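Local coordinates for protein maleylpyruvate isomerase (Ralstonia sp., PDB 2V6K) that catalyses the glutathione-dependent isomerisation of maleylpyruvate to fumarylpyruvate in naphthalene degradation, working as a homodimer of the zeta class of glutathione transferases, at residues A[153-157]-A[191-196]; A[20-26]-A[78-83]; A[2-8]-A[28-34]. One frame throughout, in Å; residues are numbered along the deposited sequence.

Contact 1: residues A[153-157]-A[191-196]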
ATOM      1  N   ARG A 153      13.667  17.468 -10.621  1.00 14.06           N
ATOM      2  CA  ARG A 153      12.772  16.645 -11.425  1.00 12.11           C
ATOM      3  C   ARG A 153      12.762  17.021 -12.910  1.00 11.31           C
ATOM      4  O   ARG A 153      12.760  18.203 -13.260  1.00 11.52           O
ATOM      5  CB  ARG A 153      11.357  16.720 -10.851  1.00 12.50           C
ATOM      6  CG  ARG A 153      10.449  15.632 -11.351  1.00 11.69           C
ATOM      7  CD  ARG A 153       9.083  15.691 -10.685  1.00  9.31           C
ATOM      8  NE  ARG A 153       8.315  16.870 -11.067  1.00 10.54           N
ATOM      9  CZ  ARG A 153       7.612  16.986 -12.192  1.00  9.87           C
ATOM     10  NH1 ARG A 153       7.570  15.995 -13.078  1.00  9.58           N
ATOM     11  NH2 ARG A 153       6.947  18.104 -12.433  1.00 11.61           N
ATOM     12  N   GLY A 154      12.760  16.000 -13.765  1.00  9.73           N
ATOM     13  CA  GLY A 154      12.649  16.176 -15.211  1.00  8.40           C
ATOM     14  C   GLY A 154      11.253  15.843 -15.709  1.00  8.51           C
ATOM     15  O   GLY A 154      10.264  16.338 -15.169  1.00 10.16           O
ATOM     16  N   ARG A 155      11.180  14.988 -16.727  1.00  7.45           N
ATOM     17  CA  ARG A 155       9.918  14.660 -17.403  1.00  7.73           C
ATOM     18  C   ARG A 155       9.012  13.722 -16.613  1.00  7.81           C
ATOM     19  O   ARG A 155       7.811  13.628 -16.885  1.00  8.01           O
ATOM     20  CB  ARG A 155      10.203  14.019 -18.764  1.00  8.38           C
ATOM     21  CG  ARG A 155      10.889  14.944 -19.756  1.00 11.63           C
ATOM     22  CD  ARG A 155      11.485  14.166 -20.925  1.00 15.62           C
ATOM     23  NE  ARG A 155      12.622  13.343 -20.513  1.00 15.22           N
ATOM     24  CZ  ARG A 155      13.247  12.467 -21.295  1.00 17.63           C
ATOM     25  NH1 ARG A 155      12.858  12.283 -22.550  1.00 17.82           N
ATOM     26  NH2 ARG A 155      14.270  11.770 -20.816  1.00 18.71           N
ATOM     27  N   TYR A 156       9.583  13.013 -15.646  1.00  6.24           N
ATOM     28  CA  TYR A 156       8.860  11.947 -14.960  1.00  6.51           C
ATOM     29  C   TYR A 156       8.606  12.297 -13.500  1.00  5.89           C
ATOM     30  O   TYR A 156       8.866  13.425 -13.084  1.00  6.83           O
ATOM     31  CB  TYR A 156       9.609  10.618 -15.135  1.00  7.56           C
ATOM     32  CG  TYR A 156       9.912  10.340 -16.589  1.00  7.54           C
ATOM     33  CD1 TYR A 156       8.905   9.947 -17.474  1.00  7.84           C
ATOM     34  CD2 TYR A 156      11.195  10.520 -17.093  1.00  8.16           C
ATOM     35  CE1 TYR A 156       9.181   9.715 -18.820  1.00  8.30           C
ATOM     36  CE2 TYR A 156      11.484  10.292 -18.438  1.00  8.72           C
ATOM     37  CZ  TYR A 156      10.475   9.892 -19.293  1.00  7.43           C
ATOM     38  OH  TYR A 156      10.768   9.672 -20.618  1.00  9.33           O
ATOM     39  N   SER A 157       8.088  11.350 -12.723  1.00  5.69           N
ATOM     40  CA  SER A 157       7.753  11.641 -11.325  1.00  6.83           C
ATOM     41  C   SER A 157       8.974  12.015 -10.497  1.00  7.53           C
ATOM     42  O   SER A 157       8.878  12.810  -9.566  1.00  9.02           O
ATOM     43  CB  SER A 157       7.056  10.452 -10.664  1.00  6.99           C
ATOM     44  OG  SER A 157       5.788  10.197 -11.247  1.00  6.88           O
ATOM     45  N   ALA A 191       1.407  16.034 -17.264  1.00  5.17           N
ATOM     46  CA  ALA A 191       2.633  16.076 -18.064  1.00  5.48           C
ATOM     47  C   ALA A 191       3.459  14.800 -17.900  1.00  5.36           C
ATOM     48  O   ALA A 191       4.009  14.293 -18.875  1.00  5.91           O
ATOM     49  CB  ALA A 191       3.457  17.304 -17.732  1.00  5.97           C
ATOM     50  N   VAL A 192       3.532  14.269 -16.682  1.00  5.11           N
ATOM     51  CA  VAL A 192       4.242  13.006 -16.451  1.00  5.11           C
ATOM     52  C   VAL A 192       3.552  11.874 -17.209  1.00  5.12           C
ATOM     53  O   VAL A 192       4.208  11.069 -17.882  1.00  5.73           O
ATOM     54  CB  VAL A 192       4.341  12.655 -14.950  1.00  4.45           C
ATOM     55  CG1 VAL A 192       4.865  11.231 -14.763  1.00  6.01           C
ATOM     56  CG2 VAL A 192       5.238  13.651 -14.236  1.00  5.74           C
ATOM     57  N   ASP A 193       2.227  11.817 -17.106  1.00  5.05           N
ATOM     58  CA  ASP A 193       1.457  10.811 -17.820  1.00  6.14           C
ATOM     59  C   ASP A 193       1.709  10.888 -19.331  1.00  5.98           C
ATOM     60  O   ASP A 193       1.906   9.861 -19.984  1.00  6.49           O
ATOM     61  CB  ASP A 193      -0.031  10.962 -17.509  1.00  6.42           C
ATOM     62  CG  ASP A 193      -0.875   9.923 -18.204  1.00  8.32           C
ATOM     63  OD1 ASP A 193      -0.698   8.727 -17.919  1.00  7.93           O
ATOM     64  OD2 ASP A 193      -1.705  10.312 -19.048  1.00 12.00           O
ATOM     65  N   ALA A 194       1.712  12.102 -19.879  1.00  5.13           N
ATOM     66  CA  ALA A 194       1.945  12.285 -21.308  1.00  5.42           C
ATOM     67  C   ALA A 194       3.349  11.828 -21.710  1.00  5.95           C
ATOM     68  O   ALA A 194       3.524  11.160 -22.739  1.00  6.96           O
ATOM     69  CB  ALA A 194       1.715  13.739 -21.701  1.00  6.00           C
ATOM     70  N   ALA A 195       4.345  12.184 -20.902  1.00  5.69           N
ATOM     71  CA  ALA A 195       5.728  11.785 -21.165  1.00  6.14           C
ATOM     72  C   ALA A 195       5.882  10.264 -21.145  1.00  5.26           C
ATOM     73  O   ALA A 195       6.508   9.685 -22.038  1.00  6.23           O
ATOM     74  CB  ALA A 195       6.678  12.443 -20.170  1.00  6.61           C
ATOM     75  N   CYS A 196       5.294   9.609 -20.147  1.00  5.19           N
ATOM     76  CA  CYS A 196       5.334   8.150 -20.089  1.00  5.03           C
ATOM     77  C   CYS A 196       4.629   7.537 -21.294  1.00  5.80           C
ATOM     78  O   CYS A 196       5.074   6.520 -21.827  1.00  5.86           O
ATOM     79  CB  CYS A 196       4.693   7.647 -18.798  1.00  5.13           C
ATOM     80  SG  CYS A 196       5.625   8.061 -17.314  1.00  5.81           S
TER
HETATM   81  O   HOH W   1       9.054  10.439 -22.571  1.00 17.75           O
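A single water joins Tyr156 to the helix that carries Ala195: it lies 2.7 Å from Tyr156 OH and donates a hydrogen to Ala195 O, also at 2.7 Å. No direct polar bond being made between the two segments, this bridge supplies the hydrogen bonding and the rest is close packing. The Tyr156 ring reaches the helix along one side, its CE1 3.9 Å from Ala195 CB and its CD1 3.8 Å from Cys196 SG. The sulfur approaches near the ring plane, 77° off the normal, a sulfur-aromatic contact at the edge; one face of the ring is occupied by Arg155 CB. Val192 makes the second group of contacts. With CG1 anti to the backbone N (chi1 170°), its two methyls part, CG1 going to Ser157 OG and CG2 to Arg153 NH1 at 3.5 Å. That NH1 donates to Tyr156 O at 2.9 Å, in the guanidinium plane but from above the carbonyl plane, while NE bonds Leu147 O. Ser157 OG bonds to Asp166 and Tyr143, while Arg155 pairs with Asp160. The loop between helices 125-149 and 164-178 is thereby fitted against helix 187-196, with Val192 and Cys196 also touching helix 164-178.

Contact 2: residues A[20-26]-A[78-83]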
ATOM      1  N   ALA A  20       6.251  -2.191 -15.323  1.00  4.60           N
ATOM      2  CA  ALA A  20       7.538  -2.548 -14.723  1.00  4.63           C
ATOM      3  C   ALA A  20       8.212  -3.689 -15.486  1.00  4.81           C
ATOM      4  O   ALA A  20       9.407  -3.617 -15.787  1.00  5.38           O
ATOM      5  CB  ALA A  20       7.362  -2.908 -13.255  1.00  5.39           C
ATOM      6  N   LEU A  21       7.452  -4.732 -15.814  1.00  4.55           N
ATOM      7  CA  LEU A  21       7.986  -5.848 -16.596  1.00  4.86           C
ATOM      8  C   LEU A  21       8.509  -5.379 -17.944  1.00  5.08           C
ATOM      9  O   LEU A  21       9.596  -5.784 -18.359  1.00  5.01           O
ATOM     10  CB  LEU A  21       6.928  -6.942 -16.788  1.00  5.26           C
ATOM     11  CG  LEU A  21       6.592  -7.773 -15.549  1.00  4.11           C
ATOM     12  CD1 LEU A  21       5.252  -8.443 -15.724  1.00  6.76           C
ATOM     13  CD2 LEU A  21       7.669  -8.809 -15.290  1.00  6.92           C
ATOM     14  N   ASN A  22       7.746  -4.523 -18.621  1.00  5.18           N
ATOM     15  CA  ASN A  22       8.153  -4.021 -19.934  1.00  5.65           C
ATOM     16  C   ASN A  22       9.391  -3.140 -19.858  1.00  4.89           C
ATOM     17  O   ASN A  22      10.269  -3.229 -20.721  1.00  5.84           O
ATOM     18  CB  ASN A  22       7.016  -3.262 -20.622  1.00  5.94           C
ATOM     19  CG  ASN A  22       5.847  -4.152 -20.979  1.00  8.66           C
ATOM     20  OD1 ASN A  22       5.904  -5.372 -20.830  1.00  9.31           O
ATOM     21  ND2 ASN A  22       4.765  -3.535 -21.446  1.00  8.75           N
ATOM     22  N   LEU A  23       9.479  -2.303 -18.827  1.00  5.25           N
ATOM     23  CA  LEU A  23      10.658  -1.460 -18.663  1.00  6.29           C
ATOM     24  C   LEU A  23      11.910  -2.308 -18.472  1.00  6.57           C
ATOM     25  O   LEU A  23      12.984  -1.956 -18.964  1.00  7.57           O
ATOM     26  CB  LEU A  23      10.481  -0.482 -17.500  1.00  5.67           C
ATOM     27  CG  LEU A  23       9.567   0.716 -17.771  1.00  6.21           C
ATOM     28  CD1 LEU A  23       9.209   1.408 -16.469  1.00  7.04           C
ATOM     29  CD2 LEU A  23      10.222   1.704 -18.731  1.00  7.18           C
ATOM     30  N   LYS A  24      11.765  -3.435 -17.783  1.00  5.94           N
ATOM     31  CA  LYS A  24      12.881  -4.352 -17.557  1.00  5.19           C
ATOM     32  C   LYS A  24      13.166  -5.248 -18.765  1.00  6.00           C
ATOM     33  O   LYS A  24      14.202  -5.909 -18.817  1.00  6.63           O
ATOM     34  CB  LYS A  24      12.622  -5.223 -16.323  1.00  5.14           C
ATOM     35  CG  LYS A  24      12.553  -4.471 -14.995  1.00  5.76           C
ATOM     36  CD  LYS A  24      13.856  -3.743 -14.676  1.00  5.14           C
ATOM     37  CE  LYS A  24      13.862  -3.286 -13.228  1.00  5.56           C
ATOM     38  NZ  LYS A  24      15.143  -2.615 -12.862  1.00  5.52           N
ATOM     39  N   GLY A  25      12.244  -5.283 -19.725  1.00  5.74           N
ATOM     40  CA  GLY A  25      12.386  -6.143 -20.905  1.00  5.97           C
ATOM     41  C   GLY A  25      12.277  -7.622 -20.573  1.00  6.67           C
ATOM     42  O   GLY A  25      12.834  -8.472 -21.269  1.00  6.88           O
ATOM     43  N   VAL A  26      11.555  -7.926 -19.500  1.00  7.13           N
ATOM     44  CA  VAL A  26      11.383  -9.296 -19.035  1.00  8.82           C
ATOM     45  C   VAL A  26      10.209  -9.946 -19.772  1.00  9.25           C
ATOM     46  O   VAL A  26       9.085  -9.437 -19.699  1.00 10.78           O
ATOM     47  CB  VAL A  26      11.166  -9.343 -17.500  1.00  9.68           C
ATOM     48  CG1 VAL A  26      10.771 -10.740 -17.047  1.00 12.46           C
ATOM     49  CG2 VAL A  26      12.428  -8.885 -16.773  1.00 11.73           C
ATOM     50  N   TYR A  78      16.430  -7.794 -11.766  1.00  6.71           N
ATOM     51  CA  TYR A  78      16.729  -7.345 -13.120  1.00  6.08           C
ATOM     52  C   TYR A  78      17.196  -5.901 -13.034  1.00  7.34           C
ATOM     53  O   TYR A  78      16.393  -4.984 -13.152  1.00  7.74           O
ATOM     54  CB  TYR A  78      15.481  -7.455 -14.001  1.00  5.71           C
ATOM     55  CG  TYR A  78      14.953  -8.860 -14.099  1.00  5.37           C
ATOM     56  CD1 TYR A  78      15.540  -9.786 -14.960  1.00  7.48           C
ATOM     57  CD2 TYR A  78      13.866  -9.271 -13.326  1.00  7.54           C
ATOM     58  CE1 TYR A  78      15.057 -11.083 -15.055  1.00  7.42           C
ATOM     59  CE2 TYR A  78      13.382 -10.566 -13.407  1.00  7.31           C
ATOM     60  CZ  TYR A  78      13.980 -11.465 -14.274  1.00  8.29           C
ATOM     61  OH  TYR A  78      13.499 -12.749 -14.365  1.00 11.89           O
ATOM     62  N   PRO A  79      18.500  -5.686 -12.798  1.00  7.16           N
ATOM     63  CA  PRO A  79      18.954  -4.336 -12.439  1.00  7.57           C
ATOM     64  C   PRO A  79      18.720  -3.221 -13.464  1.00  7.96           C
ATOM     65  O   PRO A  79      18.470  -2.086 -13.063  1.00  8.37           O
ATOM     66  CB  PRO A  79      20.456  -4.525 -12.194  1.00  9.09           C
ATOM     67  CG  PRO A  79      20.622  -5.984 -11.922  1.00 10.35           C
ATOM     68  CD  PRO A  79      19.600  -6.666 -12.776  1.00  7.87           C
ATOM     69  N   THR A  80      18.786  -3.529 -14.753  1.00  7.29           N
ATOM     70  CA  THR A  80      18.821  -2.503 -15.792  1.00  7.63           C
ATOM     71  C   THR A  80      17.551  -2.514 -16.637  1.00  8.15           C
ATOM     72  O   THR A  80      17.126  -3.576 -17.082  1.00  8.25           O
ATOM     73  CB  THR A  80      20.053  -2.701 -16.702  1.00  8.08           C
ATOM     74  OG1 THR A  80      21.232  -2.720 -15.888  1.00 10.60           O
ATOM     75  CG2 THR A  80      20.172  -1.583 -17.728  1.00  9.32           C
ATOM     76  N   PRO A  81      16.926  -1.340 -16.851  1.00  7.85           N
ATOM     77  CA  PRO A  81      17.246  -0.032 -16.280  1.00  7.92           C
ATOM     78  C   PRO A  81      16.737   0.067 -14.849  1.00  7.95           C
ATOM     79  O   PRO A  81      15.711  -0.524 -14.514  1.00  7.63           O
ATOM     80  CB  PRO A  81      16.458   0.929 -17.173  1.00  8.33           C
ATOM     81  CG  PRO A  81      15.249   0.150 -17.562  1.00  8.98           C
ATOM     82  CD  PRO A  81      15.755  -1.268 -17.746  1.00  8.64           C
ATOM     83  N   ALA A  82      17.443   0.823 -14.018  1.00  7.85           N
ATOM     84  CA  ALA A  82      17.036   0.998 -12.630  1.00  8.00           C
ATOM     85  C   ALA A  82      15.703   1.734 -12.541  1.00  9.05           C
ATOM     86  O   ALA A  82      15.518   2.772 -13.185  1.00 11.68           O
ATOM     87  CB  ALA A  82      18.103   1.747 -11.855  1.00  8.47           C
ATOM     88  N   LEU A  83      14.783   1.190 -11.747  1.00  6.95           N
ATOM     89  CA  LEU A  83      13.499   1.848 -11.475  1.00  7.86           C
ATOM     90  C   LEU A  83      13.462   2.516 -10.102  1.00  7.13           C
ATOM     91  O   LEU A  83      12.465   3.136  -9.730  1.00  8.06           O
ATOM     92  CB  LEU A  83      12.342   0.858 -11.621  1.00  7.78           C
ATOM     93  CG  LEU A  83      12.226   0.178 -12.988  1.00 10.18           C
ATOM     94  CD1 LEU A  83      11.021  -0.742 -13.026  1.00  9.96           C
ATOM     95  CD2 LEU A  83      12.156   1.198 -14.127  1.00 14.47           C
TER
HETATM   96  O   HOH W   2      16.365  -6.047 -17.333  1.00 24.31           O
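Lys24 reaches out from the last turn of helix 12-24 and ends among the carbonyls of the loop 78-83. Its chain leaves CB with CG beside the backbone N, bends at chi2 (-61°), and from there runs extended to the amine. CD passes 4.1 Å from Tyr78 CB and lies nearer still to Tyr78 O; CE rests against Leu83 CD1 at 3.8 Å. At the tip NZ donates two hydrogen bonds, each of 2.7 Å, to Tyr78 O and Pro81 O. The first lies nearly in line with its carbonyl, beyond the oxygen (C=O...N 162°), whereas the second meets its oxygen from above the carbonyl plane. Glu75 adds a salt bridge to the same amine and also accepts from Leu83 N. Apolar contacts flank this polar centre: Val26 CG2 sits squarely over one face of the Tyr78 ring, 3.5 Å from the centroid, a CH-pi contact, and Leu23 CD1 touches Leu83 CD2 at 3.8 Å. Separately, Pro81, which follows a cis peptide bond, lays its ring against Leu23 O, and a water donates to both Lys24 O and Thr80 O. The Schellman turn at Gly25 leads the chain from Lys24 to Val26. A buried lysine is thus paid for by two carbonyls and a carboxylate, which would be expected to stabilise its positive charge and to fix the course of the loop after helix 67-77.

Contact 3: residues A[2-8]-A[28-34]; sequences KMKLYNF and YEYLAVH
The two parallel strands of the beta-alpha-beta unit that opens the thioredoxin-like domain, 4-7 and 29-32, lie side by side here, with helix 12-24 making the crossover between them. Five backbone hydrogen bonds form the ladder: Met3 O accepts from Glu29 N, Leu5 gives its N-H to Glu29 O and takes one from Leu31 N, and Asn7 likewise bonds Leu31 O and Val33 N. The bond from Leu5 N to Glu29 O is 2.8 Å and nearly straight (172° at the hydrogen). On the face of Lys4 and Tyr6, Leu31 CD1 touches Tyr6 CZ at 3.5 Å and Lys4 CB at 3.8 Å, while Val33 CG2 meets the Tyr6 ring at its edge. The opposite face carries Leu5, whose CD2 lies 3.7 Å from Tyr28 CE1; the CG of Tyr28 stands between its backbone N and carbonyl carbon (chi1 54°), and its hydroxyl bonds Asn22. The Asn7 amide sits over one face of the Tyr30 ring, steeply tilted (65°) to it. Toward the glutathione-binding Ser11 and His40, Phe8 CE1 rests over one face of the His34 imidazole, 3.8 Å from ND1. Backbone bonds thus set the register without side-chain help, and mixed polar and apolar side chains flank it.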
ATOM      1  N   LYS A   2       9.089 -20.781 -17.552  1.00 32.40           N
ATOM      2  CA  LYS A   2       9.053 -19.349 -17.869  1.00 29.53           C
ATOM      3  C   LYS A   2       7.982 -18.614 -17.060  1.00 25.90           C
ATOM      4  O   LYS A   2       7.105 -19.242 -16.460  1.00 27.30           O
ATOM      5  CB  LYS A   2       8.874 -19.103 -19.380  1.00 30.74           C
ATOM      6  CG  LYS A   2       8.322 -20.279 -20.207  1.00 34.58           C
ATOM      7  CD  LYS A   2       6.861 -20.585 -19.913  1.00 36.77           C
ATOM      8  CE  LYS A   2       5.938 -19.526 -20.480  1.00 39.08           C
ATOM      9  NZ  LYS A   2       4.553 -19.783 -20.035  1.00 39.11           N
ATOM     10  N   MET A   3       8.065 -17.285 -17.044  1.00 20.53           N
ATOM     11  CA  MET A   3       7.167 -16.471 -16.228  1.00 16.35           C
ATOM     12  C   MET A   3       5.773 -16.317 -16.812  1.00 12.67           C
ATOM     13  O   MET A   3       5.603 -16.080 -18.008  1.00 11.31           O
ATOM     14  CB  MET A   3       7.780 -15.108 -15.933  1.00 17.75           C
ATOM     15  CG  MET A   3       8.467 -15.054 -14.582  1.00 22.12           C
ATOM     16  SD  MET A   3       9.370 -13.537 -14.248  1.00 26.62           S
ATOM     17  CE  MET A   3       8.364 -12.344 -15.115  1.00 18.79           C
ATOM     18  N   LYS A   4       4.783 -16.467 -15.939  1.00  8.62           N
ATOM     19  CA  LYS A   4       3.376 -16.384 -16.313  1.00  6.98           C
ATOM     20  C   LYS A   4       2.721 -15.296 -15.480  1.00  5.90           C
ATOM     21  O   LYS A   4       2.760 -15.338 -14.246  1.00  6.83           O
ATOM     22  CB  LYS A   4       2.675 -17.722 -16.069  1.00  7.20           C
ATOM     23  CG  LYS A   4       3.202 -18.873 -16.918  1.00  9.40           C
ATOM     24  CD  LYS A   4       2.617 -20.202 -16.470  1.00 13.81           C
ATOM     25  CE  LYS A   4       3.270 -21.359 -17.208  1.00 16.64           C
ATOM     26  NZ  LYS A   4       2.926 -22.673 -16.597  1.00 20.58           N
ATOM     27  N   LEU A   5       2.133 -14.319 -16.161  1.00  5.37           N
ATOM     28  CA  LEU A   5       1.476 -13.208 -15.495  1.00  5.33           C
ATOM     29  C   LEU A   5      -0.036 -13.393 -15.506  1.00  5.01           C
ATOM     30  O   LEU A   5      -0.672 -13.281 -16.557  1.00  5.05           O
ATOM     31  CB  LEU A   5       1.853 -11.883 -16.161  1.00  5.45           C
ATOM     32  CG  LEU A   5       1.171 -10.639 -15.577  1.00  6.35           C
ATOM     33  CD1 LEU A   5       1.628 -10.363 -14.153  1.00  8.06           C
ATOM     34  CD2 LEU A   5       1.393  -9.418 -16.460  1.00  7.54           C
ATOM     35  N   TYR A   6      -0.600 -13.680 -14.335  1.00  4.10           N
ATOM     36  CA  TYR A   6      -2.044 -13.798 -14.179  1.00  3.97           C
ATOM     37  C   TYR A   6      -2.591 -12.406 -13.942  1.00  4.20           C
ATOM     38  O   TYR A   6      -2.296 -11.786 -12.926  1.00  4.82           O
ATOM     39  CB  TYR A   6      -2.384 -14.715 -13.007  1.00  4.71           C
ATOM     40  CG  TYR A   6      -2.013 -16.154 -13.250  1.00  4.02           C
ATOM     41  CD1 TYR A   6      -2.913 -17.024 -13.860  1.00  5.77           C
ATOM     42  CD2 TYR A   6      -0.758 -16.645 -12.886  1.00  5.93           C
ATOM     43  CE1 TYR A   6      -2.578 -18.347 -14.093  1.00  6.44           C
ATOM     44  CE2 TYR A   6      -0.415 -17.969 -13.113  1.00  6.67           C
ATOM     45  CZ  TYR A   6      -1.329 -18.812 -13.719  1.00  5.19           C
ATOM     46  OH  TYR A   6      -0.997 -20.131 -13.949  1.00  8.35           O
ATOM     47  N   ASN A   7      -3.365 -11.903 -14.897  1.00  4.46           N
ATOM     48  CA  ASN A   7      -3.772 -10.511 -14.863  1.00  4.95           C
ATOM     49  C   ASN A   7      -4.958 -10.238 -15.784  1.00  4.95           C
ATOM     50  O   ASN A   7      -5.525 -11.168 -16.351  1.00  5.24           O
ATOM     51  CB  ASN A   7      -2.565  -9.590 -15.130  1.00  5.25           C
ATOM     52  CG  ASN A   7      -2.166  -9.529 -16.590  1.00  4.62           C
ATOM     53  OD1 ASN A   7      -2.024 -10.553 -17.279  1.00  8.06           O
ATOM     54  ND2 ASN A   7      -1.967  -8.320 -17.072  1.00  3.97           N
ATOM     55  N   PHE A   8      -5.349  -8.972 -15.898  1.00  4.98           N
ATOM     56  CA  PHE A   8      -6.551  -8.586 -16.629  1.00  4.10           C
ATOM     57  C   PHE A   8      -6.271  -7.264 -17.320  1.00  4.76           C
ATOM     58  O   PHE A   8      -5.552  -6.424 -16.787  1.00  4.34           O
ATOM     59  CB  PHE A   8      -7.706  -8.464 -15.629  1.00  4.44           C
ATOM     60  CG  PHE A   8      -9.048  -8.116 -16.238  1.00  4.44           C
ATOM     61  CD1 PHE A   8      -9.733  -9.010 -17.059  1.00  4.87           C
ATOM     62  CD2 PHE A   8      -9.654  -6.905 -15.926  1.00  4.96           C
ATOM     63  CE1 PHE A   8     -10.997  -8.681 -17.575  1.00  5.54           C
ATOM     64  CE2 PHE A   8     -10.906  -6.567 -16.435  1.00  3.79           C
ATOM     65  CZ  PHE A   8     -11.580  -7.457 -17.260  1.00  5.46           C
ATOM     66  N   TYR A  28       7.162 -12.534 -20.593  1.00  9.32           N
ATOM     67  CA  TYR A  28       6.175 -13.240 -19.784  1.00  8.88           C
ATOM     68  C   TYR A  28       5.022 -13.711 -20.638  1.00  8.97           C
ATOM     69  O   TYR A  28       4.702 -13.091 -21.655  1.00  9.41           O
ATOM     70  CB  TYR A  28       5.649 -12.369 -18.632  1.00  9.85           C
ATOM     71  CG  TYR A  28       5.105 -11.014 -19.041  1.00  9.20           C
ATOM     72  CD1 TYR A  28       3.741 -10.815 -19.277  1.00 11.97           C
ATOM     73  CD2 TYR A  28       5.962  -9.926 -19.183  1.00 12.04           C
ATOM     74  CE1 TYR A  28       3.256  -9.554 -19.646  1.00 11.65           C
ATOM     75  CE2 TYR A  28       5.492  -8.680 -19.546  1.00 14.15           C
ATOM     76  CZ  TYR A  28       4.146  -8.494 -19.773  1.00 12.43           C
ATOM     77  OH  TYR A  28       3.704  -7.238 -20.134  1.00 18.26           O
ATOM     78  N   GLU A  29       4.411 -14.814 -20.217  1.00  8.15           N
ATOM     79  CA  GLU A  29       3.170 -15.281 -20.817  1.00  8.06           C
ATOM     80  C   GLU A  29       2.009 -14.565 -20.143  1.00  7.59           C
ATOM     81  O   GLU A  29       1.932 -14.517 -18.917  1.00  8.43           O
ATOM     82  CB  GLU A  29       3.011 -16.796 -20.657  1.00  9.30           C
ATOM     83  CG  GLU A  29       1.840 -17.371 -21.464  1.00 12.46           C
ATOM     84  CD  GLU A  29       1.588 -18.859 -21.236  1.00 16.63           C
ATOM     85  OE1 GLU A  29       2.323 -19.501 -20.458  1.00 19.00           O
ATOM     86  OE2 GLU A  29       0.639 -19.391 -21.848  1.00 18.46           O
ATOM     87  N   TYR A  30       1.116 -14.009 -20.954  1.00  6.95           N
ATOM     88  CA  TYR A  30      -0.061 -13.300 -20.460  1.00  6.79           C
ATOM     89  C   TYR A  30      -1.184 -14.302 -20.239  1.00  6.11           C
ATOM     90  O   TYR A  30      -1.684 -14.904 -21.194  1.00  6.95           O
ATOM     91  CB  TYR A  30      -0.486 -12.246 -21.482  1.00  6.98           C
ATOM     92  CG  TYR A  30      -1.538 -11.254 -21.019  1.00  6.16           C
ATOM     93  CD1 TYR A  30      -1.186  -9.936 -20.733  1.00  6.46           C
ATOM     94  CD2 TYR A  30      -2.881 -11.616 -20.898  1.00  6.74           C
ATOM     95  CE1 TYR A  30      -2.130  -9.015 -20.325  1.00  6.70           C
ATOM     96  CE2 TYR A  30      -3.840 -10.689 -20.479  1.00  6.82           C
ATOM     97  CZ  TYR A  30      -3.451  -9.387 -20.199  1.00  5.71           C
ATOM     98  OH  TYR A  30      -4.376  -8.456 -19.798  1.00  6.97           O
ATOM     99  N   LEU A  31      -1.575 -14.480 -18.979  1.00  5.98           N
ATOM    100  CA  LEU A  31      -2.673 -15.370 -18.649  1.00  6.91           C
ATOM    101  C   LEU A  31      -3.824 -14.556 -18.088  1.00  6.46           C
ATOM    102  O   LEU A  31      -3.780 -14.070 -16.953  1.00  6.53           O
ATOM    103  CB  LEU A  31      -2.225 -16.465 -17.681  1.00  8.20           C
ATOM    104  CG  LEU A  31      -1.229 -17.489 -18.240  1.00 10.45           C
ATOM    105  CD1 LEU A  31      -0.853 -18.493 -17.178  1.00 14.97           C
ATOM    106  CD2 LEU A  31      -1.775 -18.206 -19.477  1.00 15.48           C
ATOM    107  N   ALA A  32      -4.854 -14.395 -18.909  1.00  6.43           N
ATOM    108  CA  ALA A  32      -5.993 -13.564 -18.564  1.00  6.28           C
ATOM    109  C   ALA A  32      -6.837 -14.226 -17.493  1.00  6.15           C
ATOM    110  O   ALA A  32      -7.170 -15.411 -17.585  1.00  6.98           O
ATOM    111  CB  ALA A  32      -6.834 -13.294 -19.795  1.00  6.18           C
ATOM    112  N   VAL A  33      -7.164 -13.442 -16.475  1.00  5.06           N
ATOM    113  CA  VAL A  33      -8.112 -13.839 -15.450  1.00  5.43           C
ATOM    114  C   VAL A  33      -9.239 -12.827 -15.566  1.00  5.75           C
ATOM    115  O   VAL A  33      -9.065 -11.646 -15.254  1.00  6.44           O
ATOM    116  CB  VAL A  33      -7.464 -13.810 -14.046  1.00  5.71           C
ATOM    117  CG1 VAL A  33      -8.488 -14.188 -12.977  1.00  7.08           C
ATOM    118  CG2 VAL A  33      -6.269 -14.759 -13.992  1.00  7.71           C
ATOM    119  N   HIS A  34     -10.387 -13.287 -16.060  1.00  4.95           N
ATOM    120  CA  HIS A  34     -11.470 -12.376 -16.402  1.00  4.99           C
ATOM    121  C   HIS A  34     -12.244 -11.938 -15.163  1.00  5.14           C
ATOM    122  O   HIS A  34     -13.071 -12.683 -14.631  1.00  5.15           O
ATOM    123  CB  HIS A  34     -12.409 -12.997 -17.439  1.00  5.60           C
ATOM    124  CG  HIS A  34     -13.216 -11.984 -18.179  1.00  5.36           C
ATOM    125  ND1 HIS A  34     -13.964 -11.020 -17.537  1.00  6.18           N
ATOM    126  CD2 HIS A  34     -13.388 -11.775 -19.504  1.00  6.30           C
ATOM    127  CE1 HIS A  34     -14.556 -10.256 -18.437  1.00  6.29           C
ATOM    128  NE2 HIS A  34     -14.224 -10.694 -19.638  1.00  6.87           N
TER

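Overall arrangement
Along the chain, contacts 3 and 2 interlock: their segments alternate through 2-8, 20-26, 28-34 and 78-83, all in the N-terminal, thioredoxin-like domain, and contact 1 follows in the C-terminal helical domain. Contacts 2 and 3, with centres 18 Å apart, are tied together by helix 12-24, which carries most of 20-26 and joins the two strands of contact 3; they touch where Leu21 and Val26 pack on Met3. Contact 1 touches neither; its centre is about 18 Å from that of contact 2 and 28 Å from that of contact 3, across the centre of the chain. Helix 164-178 packs beside both contact 1 and contact 2, linking the two domains that together bind glutathione.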